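Local coordinates for amphinase-2 (Rana pipiens, PDB 2P7S), which cleaves RNA as a secreted endonuclease of the pancreatic ribonuclease family and is toxic to cultured human carcinoma cells, at residues A22-N27 with F47-T52; T29-A34 with I83-S88; C97-C100 with V106-V109. All blocks are in the same frame, centred on the assembly; numbering follows the deposited sequence.

Contact 1: residues A22-N27 with F47-T52. With NAG (2-acetamido-2-deoxy-beta-D-glucopyranose), chain B.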
ATOM      1  N   ALA A  22      12.386   9.491  -1.442  1.00 33.82           N
ATOM      2  CA  ALA A  22      12.750  10.790  -1.996  1.00 34.33           C
ATOM      3  C   ALA A  22      12.269  11.000  -3.430  1.00 35.15           C
ATOM      4  O   ALA A  22      11.875  12.106  -3.804  1.00 34.94           O
ATOM      5  CB  ALA A  22      14.253  10.961  -1.926  1.00 36.69           C
ATOM      6  N   ASP A  23      12.307   9.946  -4.238  1.00 32.79           N
ATOM      7  CA  ASP A  23      11.877  10.056  -5.626  1.00 33.15           C
ATOM      8  C   ASP A  23      10.377   9.927  -5.800  1.00 33.33           C
ATOM      9  O   ASP A  23       9.847  10.234  -6.865  1.00 33.81           O
ATOM     10  CB  ASP A  23      12.552   8.992  -6.497  1.00 33.97           C
ATOM     11  CG  ASP A  23      14.026   9.251  -6.693  1.00 34.46           C
ATOM     12  OD1 ASP A  23      14.410  10.440  -6.738  1.00 34.86           O
ATOM     13  OD2 ASP A  23      14.792   8.270  -6.816  1.00 34.15           O
ATOM     14  N   PHE A  24       9.693   9.461  -4.760  1.00 31.92           N
ATOM     15  CA  PHE A  24       8.256   9.287  -4.859  1.00 29.58           C
ATOM     16  C   PHE A  24       7.551  10.632  -4.838  1.00 27.69           C
ATOM     17  O   PHE A  24       7.893  11.516  -4.051  1.00 27.73           O
ATOM     18  CB  PHE A  24       7.727   8.420  -3.712  1.00 29.73           C
ATOM     19  CG  PHE A  24       6.340   7.898  -3.952  1.00 27.00           C
ATOM     20  CD1 PHE A  24       6.135   6.769  -4.740  1.00 28.55           C
ATOM     21  CD2 PHE A  24       5.234   8.570  -3.441  1.00 27.02           C
ATOM     22  CE1 PHE A  24       4.842   6.312  -5.022  1.00 26.13           C
ATOM     23  CE2 PHE A  24       3.943   8.129  -3.714  1.00 23.99           C
ATOM     24  CZ  PHE A  24       3.744   6.998  -4.506  1.00 25.99           C
ATOM     25  N   ASN A  25       6.557  10.777  -5.705  1.00 26.94           N
ATOM     26  CA  ASN A  25       5.796  12.014  -5.785  1.00 25.45           C
ATOM     27  C   ASN A  25       4.317  11.697  -5.843  1.00 24.76           C
ATOM     28  O   ASN A  25       3.821  11.168  -6.840  1.00 24.33           O
ATOM     29  CB  ASN A  25       6.194  12.814  -7.031  1.00 27.05           C
ATOM     30  CG  ASN A  25       5.568  14.196  -7.056  1.00 28.81           C
ATOM     31  OD1 ASN A  25       4.421  14.374  -6.657  1.00 31.13           O
ATOM     32  ND2 ASN A  25       6.315  15.179  -7.543  1.00 28.39           N
ATOM     33  N   CYS A  26       3.610  12.018  -4.767  1.00 23.27           N
ATOM     34  CA  CYS A  26       2.178  11.769  -4.711  1.00 22.76           C
ATOM     35  C   CYS A  26       1.419  12.385  -5.885  1.00 24.01           C
ATOM     36  O   CYS A  26       0.520  11.761  -6.450  1.00 23.27           O
ATOM     37  CB  CYS A  26       1.601  12.323  -3.410  1.00 24.71           C
ATOM     38  SG  CYS A  26       2.010  11.358  -1.917  1.00 24.55           S
ATOM     39  N   ASN A  27       1.766  13.616  -6.245  1.00 22.97           N
ATOM     40  CA  ASN A  27       1.069  14.287  -7.339  1.00 24.99           C
ATOM     41  C   ASN A  27       1.185  13.539  -8.650  1.00 25.23           C
ATOM     42  O   ASN A  27       0.298  13.620  -9.499  1.00 27.37           O
ATOM     43  CB  ASN A  27       1.585  15.715  -7.495  1.00 26.52           C
ATOM     44  CG  ASN A  27       1.434  16.507  -6.231  1.00 28.23           C
ATOM     45  OD1 ASN A  27       0.436  16.350  -5.523  1.00 30.51           O
ATOM     46  ND2 ASN A  27       2.410  17.358  -5.932  1.00 30.71           N
ATOM     47  N   PHE A  47       1.536   3.934   0.271  1.00 19.70           N
ATOM     48  CA  PHE A  47       2.455   3.168  -0.559  1.00 21.06           C
ATOM     49  C   PHE A  47       3.554   2.523   0.273  1.00 22.24           C
ATOM     50  O   PHE A  47       4.108   3.145   1.176  1.00 23.03           O
ATOM     51  CB  PHE A  47       3.079   4.077  -1.621  1.00 21.14           C
ATOM     52  CG  PHE A  47       2.087   4.620  -2.603  1.00 21.65           C
ATOM     53  CD1 PHE A  47       1.400   5.802  -2.344  1.00 21.52           C
ATOM     54  CD2 PHE A  47       1.810   3.926  -3.776  1.00 22.77           C
ATOM     55  CE1 PHE A  47       0.449   6.279  -3.245  1.00 20.84           C
ATOM     56  CE2 PHE A  47       0.858   4.394  -4.685  1.00 20.39           C
ATOM     57  CZ  PHE A  47       0.176   5.571  -4.419  1.00 20.15           C
ATOM     58  N   ILE A  48       3.881   1.279  -0.058  1.00 21.93           N
ATOM     59  CA  ILE A  48       4.893   0.524   0.673  1.00 22.87           C
ATOM     60  C   ILE A  48       6.175   0.454  -0.154  1.00 23.17           C
ATOM     61  O   ILE A  48       6.184  -0.102  -1.251  1.00 22.84           O
ATOM     62  CB  ILE A  48       4.399  -0.920   0.952  1.00 22.30           C
ATOM     63  CG1 ILE A  48       2.989  -0.889   1.541  1.00 22.29           C
ATOM     64  CG2 ILE A  48       5.349  -1.622   1.907  1.00 23.37           C
ATOM     65  CD1 ILE A  48       2.244  -2.215   1.399  1.00 23.43           C
ATOM     66  N   HIS A  49       7.251   1.029   0.376  1.00 23.23           N
ATOM     67  CA  HIS A  49       8.537   1.039  -0.313  1.00 25.38           C
ATOM     68  C   HIS A  49       9.263  -0.262  -0.008  1.00 27.51           C
ATOM     69  O   HIS A  49      10.052  -0.348   0.941  1.00 28.65           O
ATOM     70  CB  HIS A  49       9.367   2.233   0.164  1.00 24.06           C
ATOM     71  CG  HIS A  49       8.756   3.555  -0.173  1.00 23.21           C
ATOM     72  ND1 HIS A  49       8.995   4.202  -1.367  1.00 21.59           N
ATOM     73  CD2 HIS A  49       7.868   4.323   0.502  1.00 24.03           C
ATOM     74  CE1 HIS A  49       8.279   5.312  -1.413  1.00 23.96           C
ATOM     75  NE2 HIS A  49       7.585   5.408  -0.292  1.00 24.96           N
ATOM     76  N   SER A  50       8.995  -1.279  -0.815  1.00 27.93           N
ATOM     77  CA  SER A  50       9.608  -2.584  -0.609  0.50 26.86           C
ATOM     78  C   SER A  50       9.405  -3.509  -1.796  1.00 28.39           C
ATOM     79  O   SER A  50       8.562  -3.255  -2.662  1.00 25.23           O
ATOM     80  CB  SER A  50       9.007  -3.241   0.642  0.50 26.11           C
ATOM     81  OG  SER A  50       9.313  -4.625   0.713  0.50 21.28           O
ATOM     82  N   THR A  51      10.187  -4.582  -1.826  1.00 28.53           N
ATOM     83  CA  THR A  51      10.063  -5.583  -2.866  1.00 29.39           C
ATOM     84  C   THR A  51       8.728  -6.212  -2.465  1.00 28.24           C
ATOM     85  O   THR A  51       8.285  -6.031  -1.331  1.00 28.46           O
ATOM     86  CB  THR A  51      11.187  -6.619  -2.755  1.00 28.41           C
ATOM     87  OG1 THR A  51      11.390  -6.938  -1.374  1.00 29.99           O
ATOM     88  CG2 THR A  51      12.489  -6.061  -3.330  1.00 29.32           C
ATOM     89  N   THR A  52       8.093  -6.937  -3.376  1.00 29.62           N
ATOM     90  CA  THR A  52       6.793  -7.539  -3.096  1.00 29.25           C
ATOM     91  C   THR A  52       6.806  -8.733  -2.147  1.00 28.62           C
ATOM     92  O   THR A  52       5.883  -8.902  -1.350  1.00 27.10           O
ATOM     93  CB  THR A  52       6.109  -7.981  -4.395  1.00 30.05           C
ATOM     94  OG1 THR A  52       6.885  -9.011  -5.016  1.00 31.15           O
ATOM     95  CG2 THR A  52       5.973  -6.809  -5.349  1.00 28.18           C
TER
HETATM   96  C1  NAG B   1       2.421  18.022  -4.643  1.00 32.30           C
HETATM   97  C2  NAG B   1       3.861  18.389  -4.259  1.00 33.20           C
HETATM   98  C3  NAG B   1       3.864  19.118  -2.913  1.00 34.81           C
HETATM   99  C4  NAG B   1       2.957  20.344  -3.011  1.00 34.33           C
HETATM  100  C5  NAG B   1       1.544  19.881  -3.393  1.00 33.55           C
HETATM  101  C6  NAG B   1       0.544  21.024  -3.521  1.00 33.30           C
HETATM  102  C7  NAG B   1       5.929  17.195  -4.600  1.00 34.95           C
HETATM  103  C8  NAG B   1       6.714  15.903  -4.446  1.00 37.98           C
HETATM  104  N2  NAG B   1       4.669  17.187  -4.176  1.00 36.29           N
HETATM  105  O3  NAG B   1       5.184  19.512  -2.572  1.00 33.89           O
HETATM  106  O4  NAG B   1       2.935  21.040  -1.750  1.00 38.85           O
HETATM  107  O5  NAG B   1       1.583  19.194  -4.665  1.00 31.87           O
HETATM  108  O6  NAG B   1       0.921  21.924  -4.553  1.00 35.93           O
HETATM  109  O7  NAG B   1       6.467  18.187  -5.095  1.00 37.48           O

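Contact 2: residues T29-A34 with I83-S88. With NAG (2-acetamido-2-deoxy-beta-D-glucopyranose), chain B.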
ATOM      1  N   THR A  29       2.082   9.870  -8.961  1.00 26.52           N
ATOM      2  CA  THR A  29       1.519   8.532  -8.842  1.00 26.17           C
ATOM      3  C   THR A  29       0.028   8.438  -8.519  1.00 26.97           C
ATOM      4  O   THR A  29      -0.659   7.561  -9.048  1.00 26.93           O
ATOM      5  CB  THR A  29       2.336   7.714  -7.827  1.00 27.71           C
ATOM      6  OG1 THR A  29       3.726   7.818  -8.163  1.00 26.72           O
ATOM      7  CG2 THR A  29       1.927   6.249  -7.867  1.00 27.73           C
ATOM      8  N   MET A  30      -0.479   9.322  -7.662  1.00 25.25           N
ATOM      9  CA  MET A  30      -1.908   9.302  -7.345  1.00 25.74           C
ATOM     10  C   MET A  30      -2.710   9.624  -8.608  1.00 26.77           C
ATOM     11  O   MET A  30      -3.908   9.345  -8.689  1.00 27.77           O
ATOM     12  CB  MET A  30      -2.247  10.327  -6.252  1.00 24.38           C
ATOM     13  CG  MET A  30      -1.783   9.957  -4.843  1.00 23.59           C
ATOM     14  SD  MET A  30      -2.441   8.375  -4.238  1.00 24.48           S
ATOM     15  CE  MET A  30      -4.128   8.821  -3.817  1.00 25.21           C
ATOM     16  N   ASN A  31      -2.046  10.220  -9.594  1.00 27.13           N
ATOM     17  CA  ASN A  31      -2.713  10.573 -10.845  1.00 29.16           C
ATOM     18  C   ASN A  31      -2.174   9.774 -12.023  1.00 32.20           C
ATOM     19  O   ASN A  31      -2.394  10.126 -13.185  1.00 32.77           O
ATOM     20  CB  ASN A  31      -2.558  12.072 -11.115  1.00 29.31           C
ATOM     21  CG  ASN A  31      -3.248  12.917 -10.070  1.00 29.30           C
ATOM     22  OD1 ASN A  31      -4.465  12.836  -9.904  1.00 30.05           O
ATOM     23  ND2 ASN A  31      -2.475  13.725  -9.346  1.00 28.57           N
ATOM     24  N   ASP A  32      -1.461   8.696 -11.714  1.00 32.00           N
ATOM     25  CA  ASP A  32      -0.882   7.836 -12.735  1.00 32.41           C
ATOM     26  C   ASP A  32      -1.792   6.628 -12.946  1.00 34.56           C
ATOM     27  O   ASP A  32      -1.895   5.757 -12.076  1.00 34.79           O
ATOM     28  CB  ASP A  32       0.502   7.367 -12.285  1.00 31.61           C
ATOM     29  CG  ASP A  32       1.264   6.655 -13.385  1.00 30.93           C
ATOM     30  OD1 ASP A  32       0.617   6.139 -14.321  1.00 29.42           O
ATOM     31  OD2 ASP A  32       2.510   6.605 -13.302  1.00 30.17           O
ATOM     32  N   PRO A  33      -2.468   6.556 -14.104  1.00 34.91           N
ATOM     33  CA  PRO A  33      -3.359   5.418 -14.361  1.00 34.71           C
ATOM     34  C   PRO A  33      -2.684   4.051 -14.238  1.00 33.18           C
ATOM     35  O   PRO A  33      -3.358   3.037 -14.066  1.00 34.27           O
ATOM     36  CB  PRO A  33      -3.887   5.698 -15.773  1.00 36.56           C
ATOM     37  CG  PRO A  33      -2.821   6.546 -16.391  1.00 36.77           C
ATOM     38  CD  PRO A  33      -2.426   7.465 -15.262  1.00 35.82           C
ATOM     39  N   ALA A  34      -1.359   4.023 -14.309  1.00 32.12           N
ATOM     40  CA  ALA A  34      -0.632   2.763 -14.200  1.00 33.04           C
ATOM     41  C   ALA A  34      -0.672   2.203 -12.778  1.00 33.00           C
ATOM     42  O   ALA A  34      -0.488   1.001 -12.569  1.00 31.57           O
ATOM     43  CB  ALA A  34       0.814   2.955 -14.627  1.00 33.18           C
ATOM     44  N   ILE A  83      -6.083  18.742  -3.039  1.00 30.90           N
ATOM     45  CA  ILE A  83      -6.702  20.018  -3.371  1.00 32.02           C
ATOM     46  C   ILE A  83      -6.480  20.037  -4.877  1.00 32.19           C
ATOM     47  O   ILE A  83      -5.349  20.210  -5.332  1.00 32.45           O
ATOM     48  CB  ILE A  83      -5.953  21.220  -2.757  1.00 33.01           C
ATOM     49  CG1 ILE A  83      -5.883  21.095  -1.232  1.00 35.46           C
ATOM     50  CG2 ILE A  83      -6.661  22.517  -3.156  1.00 34.80           C
ATOM     51  CD1 ILE A  83      -7.217  21.200  -0.536  1.00 37.19           C
ATOM     52  N   ARG A  84      -7.541  19.827  -5.646  1.00 33.60           N
ATOM     53  CA  ARG A  84      -7.424  19.790  -7.101  1.00 36.59           C
ATOM     54  C   ARG A  84      -6.380  18.752  -7.518  1.00 35.92           C
ATOM     55  O   ARG A  84      -5.556  18.986  -8.401  1.00 35.72           O
ATOM     56  CB  ARG A  84      -7.057  21.176  -7.644  1.00 39.16           C
ATOM     57  CG  ARG A  84      -8.235  22.144  -7.655  1.00 43.83           C
ATOM     58  CD  ARG A  84      -7.837  23.501  -8.207  1.00 47.02           C
ATOM     59  NE  ARG A  84      -6.911  24.196  -7.318  1.00 50.00           N
ATOM     60  CZ  ARG A  84      -7.243  24.698  -6.134  1.00 50.96           C
ATOM     61  NH1 ARG A  84      -8.490  24.585  -5.688  1.00 49.60           N
ATOM     62  NH2 ARG A  84      -6.329  25.312  -5.392  1.00 50.42           N
ATOM     63  N   CYS A  85      -6.434  17.601  -6.852  1.00 36.17           N
ATOM     64  CA  CYS A  85      -5.546  16.465  -7.099  1.00 33.25           C
ATOM     65  C   CYS A  85      -4.064  16.651  -6.781  1.00 31.71           C
ATOM     66  O   CYS A  85      -3.215  15.947  -7.325  1.00 30.41           O
ATOM     67  CB  CYS A  85      -5.717  15.972  -8.537  1.00 36.35           C
ATOM     68  SG  CYS A  85      -7.464  15.677  -8.970  1.00 38.46           S
ATOM     69  N   LYS A  86      -3.758  17.602  -5.905  1.00 29.52           N
ATOM     70  CA  LYS A  86      -2.388  17.851  -5.457  1.00 30.06           C
ATOM     71  C   LYS A  86      -2.437  17.472  -3.975  1.00 29.54           C
ATOM     72  O   LYS A  86      -3.321  17.918  -3.239  1.00 28.85           O
ATOM     73  CB  LYS A  86      -2.011  19.319  -5.651  1.00 32.99           C
ATOM     74  CG  LYS A  86      -1.877  19.731  -7.117  1.00 37.01           C
ATOM     75  CD  LYS A  86      -0.660  19.076  -7.761  1.00 41.38           C
ATOM     76  CE  LYS A  86      -0.401  19.618  -9.160  1.00 44.43           C
ATOM     77  NZ  LYS A  86      -1.462  19.229 -10.137  1.00 48.86           N
ATOM     78  N   TYR A  87      -1.478  16.663  -3.538  1.00 28.26           N
ATOM     79  CA  TYR A  87      -1.481  16.136  -2.174  1.00 25.94           C
ATOM     80  C   TYR A  87      -0.445  16.559  -1.147  1.00 26.83           C
ATOM     81  O   TYR A  87       0.607  17.102  -1.476  1.00 27.94           O
ATOM     82  CB  TYR A  87      -1.388  14.611  -2.231  1.00 27.00           C
ATOM     83  CG  TYR A  87      -2.426  13.910  -3.066  1.00 24.20           C
ATOM     84  CD1 TYR A  87      -2.445  14.035  -4.456  1.00 25.64           C
ATOM     85  CD2 TYR A  87      -3.380  13.091  -2.462  1.00 23.33           C
ATOM     86  CE1 TYR A  87      -3.397  13.354  -5.223  1.00 25.29           C
ATOM     87  CE2 TYR A  87      -4.325  12.414  -3.211  1.00 24.29           C
ATOM     88  CZ  TYR A  87      -4.332  12.545  -4.586  1.00 23.98           C
ATOM     89  OH  TYR A  87      -5.275  11.858  -5.309  1.00 26.93           O
ATOM     90  N   SER A  88      -0.771  16.254   0.112  1.00 23.75           N
ATOM     91  CA  SER A  88       0.129  16.453   1.234  1.00 24.65           C
ATOM     92  C   SER A  88       0.789  15.073   1.286  1.00 27.35           C
ATOM     93  O   SER A  88       0.130  14.057   1.035  1.00 26.31           O
ATOM     94  CB  SER A  88      -0.634  16.712   2.537  1.00 27.32           C
ATOM     95  OG  SER A  88      -1.114  18.044   2.577  1.00 28.93           O
TER
HETATM   96  C1  NAG B   1       2.421  18.022  -4.643  1.00 32.30           C
HETATM   97  C2  NAG B   1       3.861  18.389  -4.259  1.00 33.20           C
HETATM   98  C3  NAG B   1       3.864  19.118  -2.913  1.00 34.81           C
HETATM   99  C4  NAG B   1       2.957  20.344  -3.011  1.00 34.33           C
HETATM  100  C5  NAG B   1       1.544  19.881  -3.393  1.00 33.55           C
HETATM  101  C6  NAG B   1       0.544  21.024  -3.521  1.00 33.30           C
HETATM  102  C7  NAG B   1       5.929  17.195  -4.600  1.00 34.95           C
HETATM  103  C8  NAG B   1       6.714  15.903  -4.446  1.00 37.98           C
HETATM  104  N2  NAG B   1       4.669  17.187  -4.176  1.00 36.29           N
HETATM  105  O3  NAG B   1       5.184  19.512  -2.572  1.00 33.89           O
HETATM  106  O4  NAG B   1       2.935  21.040  -1.750  1.00 38.85           O
HETATM  107  O5  NAG B   1       1.583  19.194  -4.665  1.00 31.87           O
HETATM  108  O6  NAG B   1       0.921  21.924  -4.553  1.00 35.93           O
HETATM  109  O7  NAG B   1       6.467  18.187  -5.095  1.00 37.48           O

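Contact 3: residues C97-C100 with V106-V109. With ACT (acetate ion), chain D.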
ATOM      1  N   CYS A  97      -1.334  -3.081   8.606  1.00 27.98           N
ATOM      2  CA  CYS A  97      -2.437  -3.994   8.824  1.00 27.63           C
ATOM      3  C   CYS A  97      -3.088  -4.204   7.469  1.00 27.64           C
ATOM      4  O   CYS A  97      -3.528  -3.247   6.826  1.00 26.19           O
ATOM      5  CB  CYS A  97      -3.449  -3.394   9.810  1.00 28.20           C
ATOM      6  SG  CYS A  97      -4.943  -4.422   9.977  1.00 31.27           S
ATOM      7  N   ILE A  98      -3.139  -5.457   7.033  1.00 26.62           N
ATOM      8  CA  ILE A  98      -3.721  -5.777   5.737  1.00 27.24           C
ATOM      9  C   ILE A  98      -4.712  -6.923   5.845  1.00 28.05           C
ATOM     10  O   ILE A  98      -4.742  -7.645   6.844  1.00 29.95           O
ATOM     11  CB  ILE A  98      -2.627  -6.201   4.718  1.00 27.03           C
ATOM     12  CG1 ILE A  98      -1.949  -7.486   5.194  1.00 26.54           C
ATOM     13  CG2 ILE A  98      -1.595  -5.099   4.556  1.00 26.95           C
ATOM     14  CD1 ILE A  98      -0.892  -8.015   4.241  1.00 29.22           C
ATOM     15  N   THR A  99      -5.533  -7.078   4.816  1.00 27.11           N
ATOM     16  CA  THR A  99      -6.484  -8.179   4.787  1.00 28.48           C
ATOM     17  C   THR A  99      -5.834  -9.194   3.866  1.00 28.47           C
ATOM     18  O   THR A  99      -5.336  -8.835   2.799  1.00 26.03           O
ATOM     19  CB  THR A  99      -7.838  -7.787   4.171  1.00 28.62           C
ATOM     20  OG1 THR A  99      -8.377  -6.661   4.869  1.00 29.85           O
ATOM     21  CG2 THR A  99      -8.817  -8.954   4.266  1.00 28.71           C
ATOM     22  N   CYS A 100      -5.820 -10.448   4.297  1.00 28.65           N
ATOM     23  CA  CYS A 100      -5.244 -11.527   3.512  1.00 28.88           C
ATOM     24  C   CYS A 100      -6.368 -12.408   3.004  1.00 29.45           C
ATOM     25  O   CYS A 100      -7.424 -12.501   3.634  1.00 30.33           O
ATOM     26  CB  CYS A 100      -4.346 -12.417   4.372  1.00 27.90           C
ATOM     27  SG  CYS A 100      -2.849 -11.685   5.092  1.00 28.72           S
ATOM     28  N   VAL A 106      -4.696  -8.723   0.019  1.00 22.05           N
ATOM     29  CA  VAL A 106      -5.721  -8.242  -0.898  1.00 23.25           C
ATOM     30  C   VAL A 106      -6.243  -6.843  -0.586  1.00 25.10           C
ATOM     31  O   VAL A 106      -6.838  -6.197  -1.444  1.00 24.96           O
ATOM     32  CB  VAL A 106      -6.934  -9.230  -0.979  1.00 26.22           C
ATOM     33  CG1 VAL A 106      -6.455 -10.596  -1.457  1.00 23.97           C
ATOM     34  CG2 VAL A 106      -7.622  -9.361   0.373  1.00 24.52           C
ATOM     35  N   HIS A 107      -6.013  -6.357   0.627  1.00 24.44           N
ATOM     36  CA  HIS A 107      -6.510  -5.026   0.968  1.00 25.06           C
ATOM     37  C   HIS A 107      -5.661  -4.356   2.030  1.00 24.69           C
ATOM     38  O   HIS A 107      -5.237  -4.991   2.994  1.00 23.90           O
ATOM     39  CB  HIS A 107      -7.966  -5.124   1.453  1.00 27.64           C
ATOM     40  CG  HIS A 107      -8.606  -3.797   1.737  1.00 29.80           C
ATOM     41  ND1 HIS A 107      -8.881  -2.875   0.750  1.00 30.03           N
ATOM     42  CD2 HIS A 107      -9.019  -3.238   2.902  1.00 29.56           C
ATOM     43  CE1 HIS A 107      -9.435  -1.804   1.293  1.00 32.14           C
ATOM     44  NE2 HIS A 107      -9.531  -1.999   2.598  1.00 30.78           N
ATOM     45  N   PHE A 108      -5.404  -3.063   1.852  1.00 24.05           N
ATOM     46  CA  PHE A 108      -4.626  -2.327   2.836  1.00 23.38           C
ATOM     47  C   PHE A 108      -5.621  -1.699   3.807  1.00 24.74           C
ATOM     48  O   PHE A 108      -6.460  -0.897   3.407  1.00 26.02           O
ATOM     49  CB  PHE A 108      -3.787  -1.242   2.167  1.00 23.66           C
ATOM     50  CG  PHE A 108      -2.872  -0.527   3.111  1.00 23.51           C
ATOM     51  CD1 PHE A 108      -3.332   0.540   3.878  1.00 25.20           C
ATOM     52  CD2 PHE A 108      -1.556  -0.939   3.260  1.00 24.61           C
ATOM     53  CE1 PHE A 108      -2.491   1.184   4.780  1.00 23.96           C
ATOM     54  CE2 PHE A 108      -0.705  -0.301   4.165  1.00 26.37           C
ATOM     55  CZ  PHE A 108      -1.175   0.759   4.924  1.00 23.80           C
ATOM     56  N   VAL A 109      -5.529  -2.083   5.076  1.00 25.26           N
ATOM     57  CA  VAL A 109      -6.441  -1.582   6.102  1.00 26.05           C
ATOM     58  C   VAL A 109      -5.950  -0.293   6.759  1.00 26.71           C
ATOM     59  O   VAL A 109      -6.648   0.723   6.757  1.00 26.03           O
ATOM     60  CB  VAL A 109      -6.663  -2.656   7.204  1.00 28.81           C
ATOM     61  CG1 VAL A 109      -7.642  -2.140   8.269  1.00 28.44           C
ATOM     62  CG2 VAL A 109      -7.192  -3.940   6.574  1.00 27.48           C
TER
HETATM   63  C   ACT D 506      -6.849  -2.553  -1.834  1.00 50.06           C
HETATM   64  O   ACT D 506      -8.086  -2.567  -2.016  1.00 51.03           O
HETATM   65  OXT ACT D 506      -6.180  -2.132  -0.778  1.00 48.66           O
HETATM   66  CH3 ACT D 506      -6.004  -3.093  -2.979  1.00 49.56           C

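Contact 1: residues A22-N27 with F47-T52
F24 drives the outer end of its ring onto the ring of F47. Its CZ stands 3.3 Å above the F47 ring plane, over the centre, so that it is close to all six carbons of the ring, with F24 CZ 3.4 Å from F47 CD1. With the planes inclined at 48°, the pair is neither a stack nor edge-to-face. H49 completes the aromatic cluster. Its imidazole stands at 86° to the phenyl ring of F24 and turns an edge toward the F24 face, offset edge-to-face, with H49 CE1 3.9 Å from F24 CB. The first torsion of F24 (CG anti to the backbone N, chi1 -164°) swings its ring off the loop and in among these two strand side chains. No hydrogen bond crosses here; the tight part is apolar and aromatic packing. With an alanine in place of F47, the surface against F24 CZ would be gone, probably opening a gap beside the F24 ring and letting it shift or tilt.

Away from the rings the segments diverge. A22, D23 and T51 are exposed, while the glycan rises from N27, whose ND2 is joined to NAG C1. N25, two residues earlier, is the N-cap of helix 26-29: its OD1 takes a weak bond from N27 N at 2.8 Å.

The contact joins strand 45-49 to the loop that leads into helix 26-29, within a beta-alpha-beta unit that starts at strand 16-17. Strand 74-83 flanks it: T77 OG1 bonds to H49 NE2, and C79 touches both phenyl rings and forms the disulfide with C26. Q19 O, in the loop after strand 16-17, accepts from H49 ND1.

Contact 2: residues T29-A34 with I83-S88
The Y87 ring has M30 over one face and the amide of N31 at its edge. M30 CG sits 3.8 Å from the ring centroid and close to the ring normal, a CH-pi contact displaced toward the hydroxyl end, and M30 CB closes to 3.4 Å from Y87 CE1. The methionine chain is bent at both chi2 (-58°) and chi3 (-76°), which curls it across the ring until CE lies 3.6 Å from Y87 CE2. Its SD approaches obliquely, 5.0 Å from the centroid, in a Met-aromatic contact. At the rim, N31 ND2 lies near the ring plane, 4.2 Å from Y87 CE1.

That amide also binds backbone on both sides of the contact. N31 ND2 donates to C85 O at 3.1 Å with an N-H...O angle of 161°; the acceptor lies nearly in the plane of the amide and the donor in that of the carbonyl, so the bond is well aligned. The same nitrogen bonds to N27 O, its stronger partner, so two carbonyls fix the rotation of the group. N31 OD1 meanwhile packs 3.6 Å from C85 CB. Both sides of the contact are turns: a type I turn from T29 to D32 presents M30 and N31, and a type I' turn from I83 to K86 presents C85. Beyond the first, D32 OD1 receives A34 N in an Asx turn.

The contact pins the loop after helix 26-29 against the beginning of strand 86-101. Y87 OH is bonded to K42 O, and the disulfide of C85 with C41 binds the same loop region further along. Strand 74-83 brings C79 up to both M30 and Y87, strand 45-49 meets M30 through N45 and F47, and Y87 N bonds to OD1 of the glycosylated N27.

Contact 3: residues C97-C100 with V106-V109
T99 and V109 meet because each turns one branch anti to its own carbonyl carbon: OG1 of T99 (chi1 -56°) and CG2 of V109, which come together at 3.4 Å. Directly across from T99, H107 has CG anti to the backbone N (chi1 -176°), which throws the imidazole out from the T99 face with T99 OG1 near the ring plane by CD2, while ND1 donates to acetate O at 2.9 Å. F108 N adds a second bond, 2.9 Å to acetate OXT, so each carboxylate oxygen has a donor from this strand.

The backbones pair as an antiparallel hairpin interrupted by a classic beta bulge, V106 and H107 both facing T99. T99 O accepts an almost straight bond from V106 N (2.9 Å, 175°) and only a weak one from H107 N at 3.4 Å. Beyond the bulge T99 N reaches H107 O at 2.8 Å, and V109 N bonds to C97 O, where the regular pairing ends; C97 also bonds to K110. At that end C97 SG packs 3.7 Å from V109 CB. The opposite face of the sheet carries I98 and F108, a non-hydrogen-bonded pair whose side chains touch lightly, CG2 of I98 to CD2 of F108 at 4.4 Å.

H107 is the probable proton donor, by similarity to related ribonucleases, and the acetate, which H15 NE2 also grips, probably occupies the place of the scissile phosphate. Helix 6-15 supplies H15, whose ring meets that of F108, and also F11, which touches the same phenyl group. Strand 65-69 pairs with the other side of strand 86-101 and N67 OD1 bonds T99 OG1, while disulfides lead from C97 to C114 and from C100 to C59.

Contacts 1 and 2 are neighbours, their centres 13 Å apart, and their segments alternate along the chain; they meet where the F24 ring packs against T29 OG1 and where the M30 sulfur lies against the F47 ring. Contact 3 follows both in sequence, 18 Å from contact 1 and 22 Å from contact 2 between centres, on the other side of the chain's centre. All three reach one mixed sheet, and strand 86-101 runs from contact 2 at its start to contact 3 near its end. The glycosylated end, where contacts 1 and 2 lie, is thus joined through continuous sheet to the hairpin bearing the probable catalytic H107.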